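Local coordinates for soluble inorganic pyrophosphatase (Toxoplasma gondii, PDB 5WRT), which probably hydrolyses inorganic pyrophosphate to orthophosphate with the help of bound magnesium, at residues S87-N92 against E189-Y194. Numbering follows the deposited sequence.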
ATOM      1  N   SER A  87       5.942   1.226   4.139  1.00 28.41           N
ATOM      2  CA  SER A  87       4.651   1.876   4.000  1.00 26.92           C
ATOM      3  C   SER A  87       3.876   1.764   5.304  1.00 26.98           C
ATOM      4  O   SER A  87       4.092   0.844   6.098  1.00 27.64           O
ATOM      5  CB  SER A  87       3.841   1.261   2.856  1.00 27.48           C
ATOM      6  OG  SER A  87       4.395   1.616   1.601  1.00 28.00           O
ATOM      7  N   THR A  88       2.982   2.724   5.524  1.00 26.28           N
ATOM      8  CA  THR A  88       2.120   2.685   6.696  1.00 27.08           C
ATOM      9  C   THR A  88       1.063   1.595   6.545  1.00 25.99           C
ATOM     10  O   THR A  88       0.451   1.439   5.483  1.00 25.67           O
ATOM     11  CB  THR A  88       1.452   4.046   6.910  1.00 28.22           C
ATOM     12  OG1 THR A  88       2.450   5.028   7.222  1.00 28.51           O
ATOM     13  CG2 THR A  88       0.447   3.985   8.045  1.00 26.16           C
ATOM     14  N   LEU A  89       0.864   0.827   7.615  1.00 24.84           N
ATOM     15  CA  LEU A  89      -0.199  -0.167   7.658  1.00 25.06           C
ATOM     16  C   LEU A  89      -1.501   0.501   8.081  1.00 25.65           C
ATOM     17  O   LEU A  89      -1.546   1.198   9.099  1.00 25.56           O
ATOM     18  CB  LEU A  89       0.170  -1.291   8.625  1.00 23.48           C
ATOM     19  CG  LEU A  89      -0.559  -2.631   8.506  1.00 23.41           C
ATOM     20  CD1 LEU A  89      -0.787  -3.010   7.052  1.00 22.78           C
ATOM     21  CD2 LEU A  89       0.246  -3.705   9.211  1.00 24.09           C
ATOM     22  N   TYR A  90      -2.561   0.287   7.305  1.00 23.99           N
ATOM     23  CA  TYR A  90      -3.819   0.996   7.499  1.00 24.07           C
ATOM     24  C   TYR A  90      -4.805   0.236   8.375  1.00 24.61           C
ATOM     25  O   TYR A  90      -5.977   0.618   8.439  1.00 25.28           O
ATOM     26  CB  TYR A  90      -4.468   1.301   6.147  1.00 24.27           C
ATOM     27  CG  TYR A  90      -3.537   1.978   5.171  1.00 25.42           C
ATOM     28  CD1 TYR A  90      -3.059   3.258   5.414  1.00 25.89           C
ATOM     29  CD2 TYR A  90      -3.135   1.336   4.005  1.00 23.92           C
ATOM     30  CE1 TYR A  90      -2.207   3.881   4.528  1.00 25.50           C
ATOM     31  CE2 TYR A  90      -2.282   1.952   3.110  1.00 23.67           C
ATOM     32  CZ  TYR A  90      -1.822   3.226   3.378  1.00 25.22           C
ATOM     33  OH  TYR A  90      -0.972   3.849   2.496  1.00 24.82           O
ATOM     34  N   TRP A  91      -4.366  -0.829   9.040  1.00 23.59           N
ATOM     35  CA  TRP A  91      -5.241  -1.626   9.885  1.00 23.81           C
ATOM     36  C   TRP A  91      -4.460  -2.127  11.088  1.00 24.20           C
ATOM     37  O   TRP A  91      -3.240  -2.303  11.024  1.00 24.22           O
ATOM     38  CB  TRP A  91      -5.842  -2.808   9.110  1.00 23.25           C
ATOM     39  CG  TRP A  91      -6.460  -2.408   7.803  1.00 23.46           C
ATOM     40  CD1 TRP A  91      -7.758  -2.044   7.587  1.00 23.75           C
ATOM     41  CD2 TRP A  91      -5.800  -2.309   6.534  1.00 22.50           C
ATOM     42  NE1 TRP A  91      -7.948  -1.731   6.264  1.00 23.82           N
ATOM     43  CE2 TRP A  91      -6.762  -1.886   5.595  1.00 24.23           C
ATOM     44  CE3 TRP A  91      -4.491  -2.540   6.101  1.00 21.87           C
ATOM     45  CZ2 TRP A  91      -6.455  -1.691   4.249  1.00 25.42           C
ATOM     46  CZ3 TRP A  91      -4.189  -2.346   4.764  1.00 22.52           C
ATOM     47  CH2 TRP A  91      -5.167  -1.926   3.854  1.00 23.03           C
ATOM     48  N   ASN A  92      -5.172  -2.338  12.194  1.00 23.30           N
ATOM     49  CA  ASN A  92      -4.560  -2.966  13.357  1.00 24.07           C
ATOM     50  C   ASN A  92      -4.061  -4.356  12.988  1.00 23.87           C
ATOM     51  O   ASN A  92      -4.756  -5.130  12.323  1.00 22.93           O
ATOM     52  CB  ASN A  92      -5.558  -3.045  14.510  1.00 26.04           C
ATOM     53  CG  ASN A  92      -6.103  -1.686  14.897  1.00 27.54           C
ATOM     54  OD1 ASN A  92      -5.387  -0.853  15.453  1.00 28.52           O
ATOM     55  ND2 ASN A  92      -7.376  -1.451  14.599  1.00 26.50           N
ATOM     56  N   GLU A 189      -3.323  -6.030  -1.587  1.00 23.57           N
ATOM     57  CA  GLU A 189      -2.331  -5.256  -2.325  1.00 24.35           C
ATOM     58  C   GLU A 189      -1.253  -4.704  -1.402  1.00 23.92           C
ATOM     59  O   GLU A 189      -0.104  -4.540  -1.826  1.00 24.16           O
ATOM     60  CB  GLU A 189      -3.010  -4.120  -3.090  1.00 23.50           C
ATOM     61  CG  GLU A 189      -3.961  -4.590  -4.186  1.00 25.08           C
ATOM     62  CD  GLU A 189      -3.367  -5.667  -5.078  1.00 25.95           C
ATOM     63  OE1 GLU A 189      -2.170  -5.576  -5.425  1.00 25.01           O
ATOM     64  OE2 GLU A 189      -4.102  -6.615  -5.428  1.00 28.00           O
ATOM     65  N   TRP A 190      -1.599  -4.419  -0.145  1.00 24.16           N
ATOM     66  CA  TRP A 190      -0.598  -3.945   0.804  1.00 23.11           C
ATOM     67  C   TRP A 190       0.487  -4.993   1.018  1.00 23.84           C
ATOM     68  O   TRP A 190       1.682  -4.703   0.896  1.00 23.89           O
ATOM     69  CB  TRP A 190      -1.259  -3.580   2.135  1.00 23.27           C
ATOM     70  CG  TRP A 190      -0.414  -2.682   2.988  1.00 23.92           C
ATOM     71  CD1 TRP A 190      -0.519  -1.326   3.102  1.00 22.73           C
ATOM     72  CD2 TRP A 190       0.674  -3.072   3.836  1.00 22.66           C
ATOM     73  NE1 TRP A 190       0.431  -0.849   3.970  1.00 24.60           N
ATOM     74  CE2 TRP A 190       1.178  -1.900   4.434  1.00 24.39           C
ATOM     75  CE3 TRP A 190       1.269  -4.298   4.150  1.00 22.95           C
ATOM     76  CZ2 TRP A 190       2.248  -1.918   5.328  1.00 23.00           C
ATOM     77  CZ3 TRP A 190       2.331  -4.313   5.037  1.00 24.04           C
ATOM     78  CH2 TRP A 190       2.810  -3.131   5.615  1.00 23.54           C
ATOM     79  N   PHE A 191       0.085  -6.225   1.327  1.00 23.11           N
ATOM     80  CA  PHE A 191       1.056  -7.278   1.588  1.00 24.00           C
ATOM     81  C   PHE A 191       1.685  -7.836   0.318  1.00 26.29           C
ATOM     82  O   PHE A 191       2.732  -8.485   0.399  1.00 26.78           O
ATOM     83  CB  PHE A 191       0.404  -8.395   2.404  1.00 24.18           C
ATOM     84  CG  PHE A 191       0.226  -8.043   3.852  1.00 24.47           C
ATOM     85  CD1 PHE A 191       1.305  -8.078   4.722  1.00 24.67           C
ATOM     86  CD2 PHE A 191      -1.009  -7.648   4.340  1.00 22.72           C
ATOM     87  CE1 PHE A 191       1.150  -7.744   6.056  1.00 24.96           C
ATOM     88  CE2 PHE A 191      -1.168  -7.311   5.673  1.00 24.31           C
ATOM     89  CZ  PHE A 191      -0.087  -7.359   6.532  1.00 22.67           C
ATOM     90  N   ARG A 192       1.082  -7.593  -0.847  1.00 24.49           N
ATOM     91  CA  ARG A 192       1.721  -8.001  -2.095  1.00 26.00           C
ATOM     92  C   ARG A 192       2.922  -7.118  -2.415  1.00 27.41           C
ATOM     93  O   ARG A 192       3.942  -7.607  -2.913  1.00 27.99           O
ATOM     94  CB  ARG A 192       0.718  -7.965  -3.249  1.00 25.48           C
ATOM     95  CG  ARG A 192       1.231  -8.627  -4.526  1.00 26.24           C
ATOM     96  CD  ARG A 192       0.688  -7.954  -5.779  1.00 25.16           C
ATOM     97  NE  ARG A 192      -0.768  -8.017  -5.861  1.00 27.53           N
ATOM     98  CZ  ARG A 192      -1.448  -9.045  -6.360  1.00 27.72           C
ATOM     99  NH1 ARG A 192      -0.805 -10.106  -6.830  1.00 26.56           N
ATOM    100  NH2 ARG A 192      -2.773  -9.010  -6.393  1.00 25.24           N
ATOM    101  N   TRP A 193       2.825  -5.820  -2.124  1.00 25.19           N
ATOM    102  CA  TRP A 193       3.780  -4.839  -2.619  1.00 25.92           C
ATOM    103  C   TRP A 193       4.741  -4.301  -1.566  1.00 26.29           C
ATOM    104  O   TRP A 193       5.732  -3.663  -1.938  1.00 27.84           O
ATOM    105  CB  TRP A 193       3.029  -3.656  -3.253  1.00 24.93           C
ATOM    106  CG  TRP A 193       2.341  -3.991  -4.542  1.00 25.70           C
ATOM    107  CD1 TRP A 193       1.015  -4.272  -4.716  1.00 24.99           C
ATOM    108  CD2 TRP A 193       2.941  -4.071  -5.840  1.00 26.97           C
ATOM    109  NE1 TRP A 193       0.755  -4.528  -6.041  1.00 25.08           N
ATOM    110  CE2 TRP A 193       1.921  -4.411  -6.753  1.00 26.61           C
ATOM    111  CE3 TRP A 193       4.242  -3.891  -6.321  1.00 27.80           C
ATOM    112  CZ2 TRP A 193       2.162  -4.574  -8.116  1.00 27.10           C
ATOM    113  CZ3 TRP A 193       4.479  -4.054  -7.674  1.00 29.35           C
ATOM    114  CH2 TRP A 193       3.444  -4.392  -8.556  1.00 28.18           C
ATOM    115  N   TYR A 194       4.491  -4.533  -0.274  1.00 27.84           N
ATOM    116  CA  TYR A 194       5.192  -3.762   0.754  1.00 29.82           C
ATOM    117  C   TYR A 194       6.677  -4.095   0.871  1.00 31.09           C
ATOM    118  O   TYR A 194       7.415  -3.330   1.501  1.00 31.37           O
ATOM    119  CB  TYR A 194       4.512  -3.939   2.114  1.00 27.63           C
ATOM    120  CG  TYR A 194       4.810  -5.241   2.820  1.00 28.03           C
ATOM    121  CD1 TYR A 194       4.442  -6.456   2.263  1.00 29.12           C
ATOM    122  CD2 TYR A 194       5.451  -5.250   4.053  1.00 29.28           C
ATOM    123  CE1 TYR A 194       4.706  -7.648   2.910  1.00 28.91           C
ATOM    124  CE2 TYR A 194       5.720  -6.436   4.709  1.00 29.79           C
ATOM    125  CZ  TYR A 194       5.345  -7.633   4.133  1.00 31.53           C
ATOM    126  OH  TYR A 194       5.609  -8.819   4.781  1.00 33.17           O
TER
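Leu89 and Trp190 face each other with their CA atoms 7.8 Å apart, where the end of strand 84-89 and the turn after it pass helix 183-193. The contact is an aromatic cluster of Tyr90, Trp91 and Trp190 in the inorganic pyrophosphatase domain, and it illustrates how one indole can join a helix to the end of a strand by its rim and its face at once. With CG anti to the backbone N (chi1 -161°), Trp190 swings its ring out from the helix. Its NE1 donates to Thr88 O at 2.7 Å, reaching the carbonyl from above its plane, which gives a buried polar N-H a backbone acceptor. On one face, Leu89 CD1 makes a CH-pi contact 3.4 Å from the centroid of the six-membered ring; Tyr194 CB lies over the opposite face, displaced toward the rim. The six-membered ring of Trp91 and the five-membered ring of Trp190 form an offset edge-to-face pair, Trp91 giving the edge, with planes at 84°, while Tyr90 CE2 lies 3.7 Å from Trp190 CD1. The hydroxyl of Tyr90 bonds to Ser87 OG of the second subunit, so the cluster adjoins the dimer interface. Toward the active site, the side chain of Phe191 lies about 6 Å from that of the magnesium ligand Asp154. That phenyl ring is covered by the same indole, Trp190 CE3 sitting 3.7 Å above its centre.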